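Local coordinates for invasion protein InvA (Salmonella enterica, PDB 2X49), which takes part in invasion of the intestinal epithelium as a type III secretion export apparatus protein, the chain here being its C-terminal domain, at residues 238-243 and 291-296; 247-252 and 260-265; 271-276 and 304-309; 285-290 and 308-313. One frame throughout, in Å; residues are numbered along the deposited sequence.

In the fold
All four contacts belong to the C-terminal part of this domain, where a parallel four-stranded sheet is flanked by helices. Contact 1 joins two strands of that sheet, 236-240 and 291-294. Contact 2 lies on the connection between them, and its centre is about 16 Å from that of contact 1. Contact 3 packs helix 266-280 against helix 299-306, with its centre about 13 Å from that of contact 2, which it touches through Leu272 and Met305. Contact 4 ties the loops entering strands 291-294 and 314-317; it shares Gly308 and Arg309 with contact 3. Contact 1 alternates along the chain with contacts 3 and 4, and their side chains touch, Leu292 on Ile306 and Leu290 on Val239.

Contact 1: 238-243 and 291-296; sequences AVMVSA and VLLTSV
Val239 O is met twice by the backbone of 291-296: Leu293 N donates to it at 2.9 Å, and Leu292 CA brings a C-H to within 3.3 Å. With Val239 N bonded to Val291 O, also at 2.9 Å, this is the parallel ladder pattern, in which one residue uses both its N-H and its C=O across the gap. The three backbone bonds are close to straight; the third runs from Val241 N to Leu293 O. Strands 236-240 and 291-294 are the two inner strands of a parallel four-stranded sheet, and the chain between them passes through helices 243-252 and 266-280, as in a beta-alpha-beta crossover.

On one face, Leu293 CD1 sits between two groups of the facing strand, 3.5 Å from Ala238 CB and 3.7 Å from Met240 CE. Met240 reaches it because its chain bends at chi2 and again at chi3 (-62°), turning the terminal methyl back over the leucine. The other face carries Val239 and Leu292, the latter resting on Ile302 and Ile306 of helix 299-306. Leu292 CG stands anti to the backbone N (chi1 -164°), and chi2 (49°) then lays CD1 against Val239 O, at 3.2 Å, and Val239 CG1, at 3.6 Å.

At the ends of the strands Thr294 OG1 is bonded to Glu246, so its hydroxyl turns to helix 243-252. Val241 meets Leu292 at about a right angle, and the packing there is tight: Val241 CG2 lies 3.5 Å from Leu292 CG.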
loop_
_atom_site.group_PDB
_atom_site.type_symbol
_atom_site.label_atom_id
_atom_site.label_comp_id
_atom_site.label_asym_id
_atom_site.label_seq_id
_atom_site.Cartn_x
_atom_site.Cartn_y
_atom_site.Cartn_z
ATOM N N ALA A 238 -12.677 6.375 2.211
ATOM C CA ALA A 238 -13.155 5.013 1.904
ATOM C C ALA A 238 -14.253 4.946 0.880
ATOM O O ALA A 238 -15.018 5.865 0.675
ATOM C CB ALA A 238 -13.645 4.342 3.206
ATOM N N VAL A 239 -14.222 3.799 0.209
ATOM C CA VAL A 239 -15.312 3.279 -0.625
ATOM C C VAL A 239 -15.864 2.026 0.052
ATOM O O VAL A 239 -15.142 1.149 0.481
ATOM C CB VAL A 239 -14.798 2.957 -2.040
ATOM C CG1 VAL A 239 -15.867 2.224 -2.867
ATOM C CG2 VAL A 239 -14.302 4.237 -2.756
ATOM N N MET A 240 -17.175 1.938 0.165
ATOM C CA MET A 240 -17.795 0.796 0.862
ATOM C C MET A 240 -18.243 -0.206 -0.168
ATOM O O MET A 240 -18.729 0.160 -1.211
ATOM C CB MET A 240 -18.977 1.284 1.687
ATOM C CG MET A 240 -19.686 0.206 2.512
ATOM S SD MET A 240 -20.157 0.908 4.095
ATOM C CE MET A 240 -18.497 1.276 4.650
ATOM N N VAL A 241 -18.051 -1.462 0.136
ATOM C CA VAL A 241 -18.600 -2.562 -0.682
ATOM C C VAL A 241 -20.061 -2.792 -0.241
ATOM O O VAL A 241 -20.371 -2.924 0.925
ATOM C CB VAL A 241 -17.775 -3.871 -0.536
ATOM C CG1 VAL A 241 -18.322 -4.956 -1.446
ATOM C CG2 VAL A 241 -16.280 -3.626 -0.811
ATOM N N SER A 242 -20.936 -2.859 -1.218
ATOM C CA SER A 242 -22.381 -3.121 -1.002
ATOM C C SER A 242 -22.639 -4.534 -0.553
ATOM O O SER A 242 -21.885 -5.454 -0.807
ATOM C CB SER A 242 -23.200 -2.848 -2.262
ATOM O OG SER A 242 -22.921 -3.790 -3.258
ATOM N N ALA A 243 -23.736 -4.678 0.146
ATOM C CA ALA A 243 -24.111 -5.979 0.701
ATOM C C ALA A 243 -24.313 -6.946 -0.449
ATOM O O ALA A 243 -24.106 -8.146 -0.358
ATOM C CB ALA A 243 -25.412 -5.871 1.589
ATOM N N VAL A 291 -9.289 3.485 0.750
ATOM C CA VAL A 291 -9.395 2.052 1.061
ATOM C C VAL A 291 -10.778 1.576 0.738
ATOM O O VAL A 291 -11.765 2.324 0.788
ATOM C CB VAL A 291 -9.044 1.725 2.531
ATOM C CG1 VAL A 291 -7.523 2.036 2.807
ATOM C CG2 VAL A 291 -9.972 2.464 3.493
ATOM N N LEU A 292 -10.865 0.296 0.408
ATOM C CA LEU A 292 -12.166 -0.356 0.251
ATOM C C LEU A 292 -12.501 -1.032 1.580
ATOM O O LEU A 292 -11.672 -1.644 2.123
ATOM C CB LEU A 292 -12.098 -1.391 -0.862
ATOM C CG LEU A 292 -13.328 -1.956 -1.475
ATOM C CD1 LEU A 292 -14.346 -0.869 -1.893
ATOM C CD2 LEU A 292 -12.783 -2.709 -2.691
ATOM N N LEU A 293 -13.714 -0.837 2.062
ATOM C CA LEU A 293 -14.172 -1.386 3.363
ATOM C C LEU A 293 -15.152 -2.504 3.146
ATOM O O LEU A 293 -16.127 -2.364 2.437
ATOM C CB LEU A 293 -14.884 -0.301 4.191
ATOM C CG LEU A 293 -14.076 0.921 4.581
ATOM C CD1 LEU A 293 -14.938 1.900 5.434
ATOM C CD2 LEU A 293 -12.814 0.479 5.298
ATOM N N THR A 294 -14.887 -3.599 3.822
ATOM C CA THR A 294 -15.758 -4.764 3.734
ATOM C C THR A 294 -15.800 -5.600 4.992
ATOM O O THR A 294 -15.080 -5.376 5.935
ATOM C CB THR A 294 -15.357 -5.661 2.598
ATOM O OG1 THR A 294 -16.496 -6.467 2.257
ATOM C CG2 THR A 294 -14.159 -6.450 2.998
ATOM N N SER A 295 -16.665 -6.599 4.980
ATOM C CA SER A 295 -16.752 -7.561 6.094
ATOM C C SER A 295 -15.492 -8.401 6.183
ATOM O O SER A 295 -14.827 -8.684 5.178
ATOM C CB SER A 295 -17.968 -8.486 5.949
ATOM O OG SER A 295 -19.233 -7.792 5.950
ATOM N N VAL A 296 -15.162 -8.821 7.394
ATOM C CA VAL A 296 -13.942 -9.615 7.578
ATOM C C VAL A 296 -14.007 -10.918 6.785
ATOM O O VAL A 296 -13.016 -11.413 6.316
ATOM C CB VAL A 296 -13.589 -9.944 9.074
ATOM C CG1 VAL A 296 -14.659 -10.812 9.686
ATOM C CG2 VAL A 296 -12.233 -10.613 9.106
#

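Contact 2: 247-252 and 260-265; sequences DVIRKG and TFLSLD
Gly252, in segment 247-252, and Ser263 are the closest pair of alpha carbons, and the helix runs at 127° to strand 260-262 with 8.4 Å between the two segment axes. A single backbone bond joins them: Ser263 N donates to Gly252 O at 2.7 Å. It is nearly straight at the hydrogen, but the donor approaches from 30° out of the carbonyl plane. Leu262 CA adds a C-H contact to the same oxygen, which therefore receives both polar and weakly polar donors from neighbouring residues.

Gly252 has no side chain, and two leucine methyls come up to its backbone. Leu262 CD1 touches Gly252 C at 3.6 Å, while Leu264 CD2 reaches Gly252 CA at 4.0 Å. Leu262 CG is anti to its backbone N (chi1 -176°), which carries the branch to the helix, where its two methyls part: CD1 also lies 3.4 Å from Ile249 O, the carbonyl already used by Gly252 N, while CD2 meets Ile249 CD1 at 4.1 Å. Ile249 and Leu262 cross at about a right angle, and both side chains also touch Met305 of helix 299-306.

The arrangement is a helix running straight into an antiparallel beta hairpin, strands 253-255 and 260-262, whose second strand and the residues just after it lie against segment 247-252. The Ser263 N to Gly252 O bond continues the register of the Arg254-Phe261 pairing, and Leu262 CD1 lies against the Ile249 carbonyl, which implies a junction held mostly by apolar packing, with a lone polar link across the two segments.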
loop_
_atom_site.group_PDB
_atom_site.type_symbol
_atom_site.label_atom_id
_atom_site.label_comp_id
_atom_site.label_asym_id
_atom_site.label_seq_id
_atom_site.Cartn_x
_atom_site.Cartn_y
_atom_site.Cartn_z
ATOM N N ASP A 247 -22.118 -10.470 -1.136
ATOM C CA ASP A 247 -22.808 -11.753 -1.165
ATOM C C ASP A 247 -22.372 -12.605 -2.324
ATOM O O ASP A 247 -22.341 -13.802 -2.224
ATOM C CB ASP A 247 -24.326 -11.621 -1.125
ATOM C CG ASP A 247 -24.866 -11.752 0.280
ATOM O OD1 ASP A 247 -25.833 -11.027 0.606
ATOM O OD2 ASP A 247 -24.371 -12.620 1.059
ATOM N N VAL A 248 -22.011 -11.962 -3.415
ATOM C CA VAL A 248 -21.580 -12.706 -4.615
ATOM C C VAL A 248 -20.327 -13.461 -4.255
ATOM O O VAL A 248 -20.091 -14.609 -4.647
ATOM C CB VAL A 248 -21.298 -11.797 -5.818
ATOM C CG1 VAL A 248 -20.508 -12.546 -6.903
ATOM C CG2 VAL A 248 -22.599 -11.260 -6.357
ATOM N N ILE A 249 -19.510 -12.762 -3.478
ATOM C CA ILE A 249 -18.183 -13.270 -3.115
ATOM C C ILE A 249 -18.373 -14.396 -2.119
ATOM O O ILE A 249 -17.788 -15.468 -2.175
ATOM C CB ILE A 249 -17.289 -12.178 -2.505
ATOM C CG1 ILE A 249 -16.924 -11.178 -3.587
ATOM C CG2 ILE A 249 -16.048 -12.829 -1.870
ATOM C CD1 ILE A 249 -15.996 -11.737 -4.628
ATOM N N ARG A 250 -19.288 -14.137 -1.223
ATOM C CA ARG A 250 -19.523 -15.058 -0.109
ATOM C C ARG A 250 -19.990 -16.399 -0.681
ATOM O O ARG A 250 -19.564 -17.458 -0.226
ATOM C CB ARG A 250 -20.495 -14.477 0.930
ATOM C CG ARG A 250 -20.200 -14.960 2.321
ATOM C CD ARG A 250 -21.077 -14.273 3.355
ATOM N NE ARG A 250 -21.312 -12.903 2.942
ATOM C CZ ARG A 250 -21.105 -11.819 3.673
ATOM N NH1 ARG A 250 -20.684 -11.906 4.922
ATOM N NH2 ARG A 250 -21.360 -10.650 3.143
ATOM N N LYS A 251 -20.827 -16.350 -1.714
ATOM C CA LYS A 251 -21.392 -17.628 -2.265
ATOM C C LYS A 251 -20.323 -18.466 -2.939
ATOM O O LYS A 251 -20.479 -19.674 -3.155
ATOM C CB LYS A 251 -22.549 -17.468 -3.283
ATOM C CG LYS A 251 -23.274 -18.860 -3.662
ATOM C CD LYS A 251 -22.523 -19.813 -4.734
ATOM C CE LYS A 251 -23.241 -21.149 -5.175
ATOM N NZ LYS A 251 -22.723 -22.570 -4.665
ATOM N N GLY A 252 -19.284 -17.781 -3.349
ATOM C CA GLY A 252 -18.195 -18.384 -4.142
ATOM C C GLY A 252 -17.138 -19.021 -3.264
ATOM O O GLY A 252 -16.196 -19.707 -3.711
ATOM N N THR A 260 -8.982 -22.181 2.326
ATOM C CA THR A 260 -10.247 -21.633 1.921
ATOM C C THR A 260 -9.974 -20.849 0.658
ATOM O O THR A 260 -9.043 -20.030 0.591
ATOM C CB THR A 260 -10.809 -20.722 3.023
ATOM O OG1 THR A 260 -10.947 -21.475 4.227
ATOM C CG2 THR A 260 -12.146 -20.167 2.625
ATOM N N PHE A 261 -10.785 -21.111 -0.355
ATOM C CA PHE A 261 -10.630 -20.424 -1.629
ATOM C C PHE A 261 -11.932 -19.995 -2.237
ATOM O O PHE A 261 -13.011 -20.490 -1.912
ATOM C CB PHE A 261 -9.794 -21.258 -2.615
ATOM C CG PHE A 261 -10.422 -22.555 -3.033
ATOM C CD1 PHE A 261 -11.244 -22.626 -4.147
ATOM C CD2 PHE A 261 -10.142 -23.720 -2.350
ATOM C CE1 PHE A 261 -11.810 -23.842 -4.549
ATOM C CE2 PHE A 261 -10.702 -24.944 -2.745
ATOM C CZ PHE A 261 -11.525 -24.999 -3.860
ATOM N N LEU A 262 -11.772 -19.025 -3.123
ATOM C CA LEU A 262 -12.852 -18.423 -3.897
ATOM C C LEU A 262 -12.961 -19.126 -5.221
ATOM O O LEU A 262 -12.005 -19.205 -5.977
ATOM C CB LEU A 262 -12.617 -16.947 -4.160
ATOM C CG LEU A 262 -13.741 -16.205 -4.871
ATOM C CD1 LEU A 262 -15.020 -16.167 -4.031
ATOM C CD2 LEU A 262 -13.288 -14.767 -5.181
ATOM N N SER A 263 -14.158 -19.615 -5.480
ATOM C CA SER A 263 -14.437 -20.382 -6.716
ATOM C C SER A 263 -15.643 -19.817 -7.470
ATOM O O SER A 263 -16.781 -20.175 -7.211
ATOM C CB SER A 263 -14.618 -21.864 -6.360
ATOM O OG SER A 263 -14.812 -22.673 -7.510
ATOM N N LEU A 264 -15.333 -18.943 -8.422
ATOM C CA LEU A 264 -16.332 -18.274 -9.270
ATOM C C LEU A 264 -16.102 -18.640 -10.712
ATOM O O LEU A 264 -14.956 -18.693 -11.151
ATOM C CB LEU A 264 -16.271 -16.759 -9.133
ATOM C CG LEU A 264 -16.810 -16.128 -7.843
ATOM C CD1 LEU A 264 -16.598 -14.618 -7.983
ATOM C CD2 LEU A 264 -18.253 -16.481 -7.616
ATOM N N ASP A 265 -17.197 -18.849 -11.434
ATOM C CA ASP A 265 -17.096 -19.103 -12.891
ATOM C C ASP A 265 -16.292 -17.955 -13.550
ATOM O O ASP A 265 -16.415 -16.798 -13.159
ATOM C CB ASP A 265 -18.499 -19.287 -13.532
ATOM C CG ASP A 265 -18.444 -19.567 -15.032
ATOM O OD1 ASP A 265 -18.460 -20.762 -15.438
ATOM O OD2 ASP A 265 -18.399 -18.578 -15.809
#

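Contact 3: 271-276 and 304-309; sequences NLMDLI and KMIEGR. With CA (calcium ion), chain F.
Met273 CB points from helix 266-280 at segment 304-309, and from there the side chain folds into the gap between two helices. With CG anti to the carbonyl carbon (chi1 -78°) and further bends at chi2 and chi3, the thioether curls instead of reaching straight out. Its SD lies 3.6 Å from Met305 CG, beside the Met305 carbonyl, and also touches Ile306 CG2. The terminal CE meets Ile306 CA at 4.0 Å and Arg309 CB at 3.9 Å, and also touches the Phe310 ring.

This is packing of helix 266-280 on helix 299-306 and the residues that follow it, in the alpha/beta part of the domain. No hydrogen bond runs directly between the two segments; flexible methionines fill the interface from both sides, Met273 and Met305 sliding past each other in opposite directions. Met305 SD carries the contact on to Leu272, whose CD2 is 3.8 Å away and which meets Val248 and Ile249 of helix 243-252 as well. At the other end Ile276 crosses Ile306 at about a right angle, CD1 to CG2.

Toward Arg309 the contact turns polar. Arg309 extends from CG to NE alongside Met273, bringing its NH1 to 4.6 Å from Asp274 OD1, too far for a salt bridge. A water closes the gap, lying in the guanidinium plane at its edge: it accepts from Arg309 NH1 at 2.9 Å and donates to Asp274 OD1, while Asp274 OD2 binds a calcium ion at 2.8 Å, long for a calcium-oxygen bond.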
loop_
_atom_site.group_PDB
_atom_site.type_symbol
_atom_site.label_atom_id
_atom_site.label_comp_id
_atom_site.label_asym_id
_atom_site.label_seq_id
_atom_site.Cartn_x
_atom_site.Cartn_y
_atom_site.Cartn_z
ATOM N N ASN A 271 -17.579 -10.542 -14.887
ATOM C CA ASN A 271 -18.782 -9.653 -14.845
ATOM C C ASN A 271 -18.752 -8.845 -13.543
ATOM O O ASN A 271 -19.051 -7.649 -13.506
ATOM C CB ASN A 271 -20.101 -10.395 -15.062
ATOM C CG ASN A 271 -20.274 -10.759 -16.496
ATOM O OD1 ASN A 271 -19.643 -10.141 -17.363
ATOM N ND2 ASN A 271 -21.096 -11.742 -16.779
ATOM N N LEU A 272 -18.312 -9.495 -12.486
ATOM C CA LEU A 272 -18.182 -8.813 -11.186
ATOM C C LEU A 272 -17.078 -7.739 -11.221
ATOM O O LEU A 272 -17.201 -6.646 -10.655
ATOM C CB LEU A 272 -17.958 -9.830 -10.054
ATOM C CG LEU A 272 -17.829 -9.175 -8.698
ATOM C CD1 LEU A 272 -19.133 -8.406 -8.417
ATOM C CD2 LEU A 272 -17.542 -10.234 -7.611
ATOM N N MET A 273 -15.987 -8.068 -11.887
ATOM C CA MET A 273 -14.896 -7.108 -12.082
ATOM C C MET A 273 -15.343 -5.904 -12.923
ATOM O O MET A 273 -14.944 -4.771 -12.661
ATOM C CB MET A 273 -13.635 -7.733 -12.666
ATOM C CG MET A 273 -12.825 -8.498 -11.652
ATOM S SD MET A 273 -12.290 -7.482 -10.271
ATOM C CE MET A 273 -11.232 -6.299 -11.113
ATOM N N ASP A 274 -16.170 -6.160 -13.900
ATOM C CA ASP A 274 -16.695 -5.068 -14.773
ATOM C C ASP A 274 -17.552 -4.119 -13.915
ATOM O O ASP A 274 -17.552 -2.886 -14.090
ATOM C CB ASP A 274 -17.421 -5.597 -16.013
ATOM C CG ASP A 274 -16.448 -6.184 -17.037
ATOM O OD1 ASP A 274 -15.240 -5.833 -16.984
ATOM O OD2 ASP A 274 -16.876 -6.990 -17.903
ATOM N N LEU A 275 -18.286 -4.709 -12.975
ATOM C CA LEU A 275 -19.164 -3.910 -12.070
ATOM C C LEU A 275 -18.305 -3.043 -11.120
ATOM O O LEU A 275 -18.571 -1.883 -10.874
ATOM C CB LEU A 275 -20.109 -4.815 -11.259
ATOM C CG LEU A 275 -20.856 -4.093 -10.149
ATOM C CD1 LEU A 275 -21.869 -3.087 -10.738
ATOM C CD2 LEU A 275 -21.567 -5.127 -9.251
ATOM N N ILE A 276 -17.248 -3.637 -10.575
ATOM C CA ILE A 276 -16.363 -2.949 -9.627
ATOM C C ILE A 276 -15.693 -1.792 -10.414
ATOM O O ILE A 276 -15.655 -0.634 -9.983
ATOM C CB ILE A 276 -15.336 -3.916 -8.943
ATOM C CG1 ILE A 276 -16.037 -4.941 -8.032
ATOM C CG2 ILE A 276 -14.251 -3.126 -8.194
ATOM C CD1 ILE A 276 -15.100 -6.089 -7.699
ATOM N N LYS A 304 -7.803 -10.256 -3.431
ATOM C CA LYS A 304 -7.234 -11.137 -4.476
ATOM C C LYS A 304 -7.907 -10.940 -5.814
ATOM O O LYS A 304 -7.268 -10.960 -6.876
ATOM C CB LYS A 304 -7.278 -12.622 -4.068
ATOM C CG LYS A 304 -6.493 -13.580 -4.989
ATOM C CD LYS A 304 -6.277 -14.948 -4.339
ATOM C CE LYS A 304 -5.082 -15.699 -4.945
ATOM N NZ LYS A 304 -5.508 -16.830 -5.832
ATOM N N MET A 305 -9.207 -10.696 -5.763
ATOM C CA MET A 305 -9.969 -10.534 -6.978
ATOM C C MET A 305 -9.617 -9.249 -7.748
ATOM O O MET A 305 -9.441 -9.270 -8.972
ATOM C CB MET A 305 -11.472 -10.634 -6.666
ATOM C CG MET A 305 -12.304 -9.940 -7.635
ATOM S SD MET A 305 -13.833 -10.868 -7.743
ATOM C CE MET A 305 -13.138 -12.431 -8.247
ATOM N N ILE A 306 -9.439 -8.163 -7.024
ATOM C CA ILE A 306 -9.317 -6.828 -7.674
ATOM C C ILE A 306 -7.904 -6.385 -7.949
ATOM O O ILE A 306 -7.685 -5.422 -8.689
ATOM C CB ILE A 306 -9.996 -5.691 -6.853
ATOM C CG1 ILE A 306 -9.206 -5.394 -5.588
ATOM C CG2 ILE A 306 -11.465 -5.989 -6.637
ATOM C CD1 ILE A 306 -9.669 -4.127 -4.830
ATOM N N GLU A 307 -6.959 -7.116 -7.406
ATOM C CA GLU A 307 -5.553 -6.606 -7.362
ATOM C C GLU A 307 -4.830 -6.636 -8.690
ATOM O O GLU A 307 -3.861 -5.932 -8.884
ATOM C CB GLU A 307 -4.693 -7.306 -6.320
ATOM C CG GLU A 307 -4.394 -8.716 -6.633
ATOM C CD GLU A 307 -3.588 -9.391 -5.539
ATOM O OE1 GLU A 307 -3.305 -8.725 -4.534
ATOM O OE2 GLU A 307 -3.253 -10.593 -5.689
ATOM N N GLY A 308 -5.383 -7.399 -9.602
ATOM C CA GLY A 308 -4.862 -7.483 -10.951
ATOM C C GLY A 308 -5.041 -6.178 -11.696
ATOM O O GLY A 308 -4.104 -5.639 -12.299
ATOM N N ARG A 309 -6.265 -5.688 -11.611
ATOM C CA ARG A 309 -6.665 -4.454 -12.281
ATOM C C ARG A 309 -6.405 -3.205 -11.508
ATOM O O ARG A 309 -6.037 -2.176 -12.092
ATOM C CB ARG A 309 -8.136 -4.437 -12.698
ATOM C CG ARG A 309 -8.431 -3.279 -13.635
ATOM C CD ARG A 309 -9.719 -3.406 -14.496
ATOM N NE ARG A 309 -9.878 -2.245 -15.376
ATOM C CZ ARG A 309 -10.743 -2.150 -16.375
ATOM N NH1 ARG A 309 -11.567 -3.141 -16.643
ATOM N NH2 ARG A 309 -10.790 -1.058 -17.120
HETATM CA CA CA F . -15.670 -8.357 -20.029
HETATM O O HOH W 1 -12.654 -5.483 -15.249
#

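Contact 4: 285-290 and 308-313; sequences IAHKDL and GRFPDL
His287 and Phe310 share one first torsion, CG anti to the carbonyl carbon (chi1 -58° and -57°), and it swings both rings into the space between the two loops. They meet obliquely, with planes at 71° and centroids 5.6 Å apart. The touching atoms are His287 CE1 and Phe310 CD1, at 3.8 Å. Arg309 CG lies over one face of the phenylalanine, offset toward its rim.

A water sits in the plane of the imidazole, at its edge, 3.2 Å from His287 ND1; it also takes a weak bond from Asp312 N. Residues 287-289 form a short 3-10 turn and Phe310 to Leu313 a type I beta turn, and these turns lead into strands 291-294 and 314-317, neighbours in the parallel sheet. Between the turns the backbones come close: Lys288 CA sends its C-H to Asp312 O, a carbonyl that also accepts from Arg188.

The end of Lys288 leads away from this contact: NZ forms salt bridges with Glu128 and with Asp289 OD2, the hydrogen bond to the latter weak, and a hydrogen bond with His131. Asp312 pairs with Arg139, so the two loops are tied to helix 125-139. Next to the turns, Leu313 CD1 packs on Leu290 CB at 4.0 Å and lies 3.9 Å from His287 O.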
loop_
_atom_site.group_PDB
_atom_site.type_symbol
_atom_site.label_atom_id
_atom_site.label_comp_id
_atom_site.label_asym_id
_atom_site.label_seq_id
_atom_site.Cartn_x
_atom_site.Cartn_y
_atom_site.Cartn_z
ATOM N N ILE A 285 -10.623 10.926 -6.269
ATOM C CA ILE A 285 -9.530 10.635 -5.338
ATOM C C ILE A 285 -8.783 9.370 -5.817
ATOM O O ILE A 285 -9.380 8.348 -6.086
ATOM C CB ILE A 285 -10.051 10.501 -3.909
ATOM C CG1 ILE A 285 -10.685 11.840 -3.487
ATOM C CG2 ILE A 285 -8.965 10.117 -2.962
ATOM C CD1 ILE A 285 -11.052 11.860 -2.019
ATOM N N ALA A 286 -7.470 9.493 -5.973
ATOM C CA ALA A 286 -6.632 8.361 -6.462
ATOM C C ALA A 286 -6.754 7.150 -5.562
ATOM O O ALA A 286 -6.911 7.257 -4.364
ATOM C CB ALA A 286 -5.176 8.766 -6.541
ATOM N N HIS A 287 -6.645 5.982 -6.171
ATOM C CA HIS A 287 -6.835 4.721 -5.438
ATOM C C HIS A 287 -5.885 4.512 -4.293
ATOM O O HIS A 287 -6.300 3.934 -3.285
ATOM C CB HIS A 287 -6.798 3.507 -6.383
ATOM C CG HIS A 287 -7.837 3.583 -7.448
ATOM N ND1 HIS A 287 -7.837 2.767 -8.563
ATOM C CD2 HIS A 287 -8.883 4.431 -7.594
ATOM C CE1 HIS A 287 -8.855 3.104 -9.340
ATOM N NE2 HIS A 287 -9.504 4.111 -8.775
ATOM N N LYS A 288 -4.636 4.977 -4.427
ATOM C CA LYS A 288 -3.650 4.770 -3.342
ATOM C C LYS A 288 -4.026 5.527 -2.096
ATOM O O LYS A 288 -3.506 5.249 -1.028
ATOM C CB LYS A 288 -2.215 5.149 -3.705
ATOM C CG LYS A 288 -2.024 6.542 -4.102
ATOM C CD LYS A 288 -0.531 6.862 -4.408
ATOM C CE LYS A 288 -0.342 8.321 -4.752
ATOM N NZ LYS A 288 -0.463 9.114 -3.498
ATOM N N ASP A 289 -4.947 6.471 -2.251
ATOM C CA ASP A 289 -5.361 7.391 -1.156
ATOM C C ASP A 289 -6.702 7.009 -0.553
ATOM O O ASP A 289 -7.291 7.731 0.309
ATOM C CB ASP A 289 -5.366 8.848 -1.652
ATOM C CG ASP A 289 -3.940 9.362 -1.981
ATOM O OD1 ASP A 289 -3.054 9.357 -1.090
ATOM O OD2 ASP A 289 -3.701 9.783 -3.140
ATOM N N LEU A 290 -7.200 5.897 -1.032
ATOM C CA LEU A 290 -8.473 5.275 -0.589
ATOM C C LEU A 290 -8.259 3.941 0.048
ATOM O O LEU A 290 -7.235 3.327 -0.126
ATOM C CB LEU A 290 -9.403 5.057 -1.789
ATOM C CG LEU A 290 -9.975 6.300 -2.461
ATOM C CD1 LEU A 290 -10.760 6.017 -3.766
ATOM C CD2 LEU A 290 -10.818 7.177 -1.515
ATOM N N GLY A 308 -5.383 -7.399 -9.602
ATOM C CA GLY A 308 -4.862 -7.483 -10.951
ATOM C C GLY A 308 -5.041 -6.178 -11.696
ATOM O O GLY A 308 -4.104 -5.639 -12.299
ATOM N N ARG A 309 -6.265 -5.688 -11.611
ATOM C CA ARG A 309 -6.665 -4.454 -12.281
ATOM C C ARG A 309 -6.405 -3.205 -11.508
ATOM O O ARG A 309 -6.037 -2.176 -12.092
ATOM C CB ARG A 309 -8.136 -4.437 -12.698
ATOM C CG ARG A 309 -8.431 -3.279 -13.635
ATOM C CD ARG A 309 -9.719 -3.406 -14.496
ATOM N NE ARG A 309 -9.878 -2.245 -15.376
ATOM C CZ ARG A 309 -10.743 -2.150 -16.375
ATOM N NH1 ARG A 309 -11.567 -3.141 -16.643
ATOM N NH2 ARG A 309 -10.790 -1.058 -17.120
ATOM N N PHE A 310 -6.541 -3.350 -10.202
ATOM C CA PHE A 310 -6.472 -2.245 -9.213
ATOM C C PHE A 310 -5.466 -2.503 -8.108
ATOM O O PHE A 310 -5.855 -2.652 -6.962
ATOM C CB PHE A 310 -7.838 -1.977 -8.614
ATOM C CG PHE A 310 -8.856 -1.652 -9.644
ATOM C CD1 PHE A 310 -8.729 -0.504 -10.413
ATOM C CD2 PHE A 310 -9.897 -2.507 -9.924
ATOM C CE1 PHE A 310 -9.620 -0.214 -11.443
ATOM C CE2 PHE A 310 -10.814 -2.207 -10.949
ATOM C CZ PHE A 310 -10.674 -1.055 -11.712
ATOM N N PRO A 311 -4.173 -2.542 -8.461
ATOM C CA PRO A 311 -3.157 -3.013 -7.541
ATOM C C PRO A 311 -2.915 -2.110 -6.328
ATOM O O PRO A 311 -2.389 -2.570 -5.320
ATOM C CB PRO A 311 -1.900 -3.107 -8.418
ATOM C CG PRO A 311 -2.155 -2.190 -9.576
ATOM C CD PRO A 311 -3.654 -2.302 -9.805
ATOM N N ASP A 312 -3.349 -0.877 -6.446
ATOM C CA ASP A 312 -3.050 0.136 -5.439
ATOM C C ASP A 312 -4.212 0.414 -4.537
ATOM O O ASP A 312 -4.126 1.280 -3.670
ATOM C CB ASP A 312 -2.605 1.433 -6.139
ATOM C CG ASP A 312 -1.317 1.239 -6.932
ATOM O OD1 ASP A 312 -0.479 0.384 -6.554
ATOM O OD2 ASP A 312 -1.147 1.928 -7.942
ATOM N N LEU A 313 -5.260 -0.375 -4.700
ATOM C CA LEU A 313 -6.475 -0.203 -3.841
ATOM C C LEU A 313 -6.508 -1.230 -2.720
ATOM O O LEU A 313 -6.865 -2.383 -2.936
ATOM C CB LEU A 313 -7.765 -0.283 -4.687
ATOM C CG LEU A 313 -9.096 -0.039 -3.995
ATOM C CD1 LEU A 313 -9.095 1.273 -3.199
ATOM C CD2 LEU A 313 -10.186 -0.014 -5.070
HETATM O O HOH W 2 -5.319 0.786 -8.705
HETATM O O HOH W 3 -5.200 1.958 -1.140
#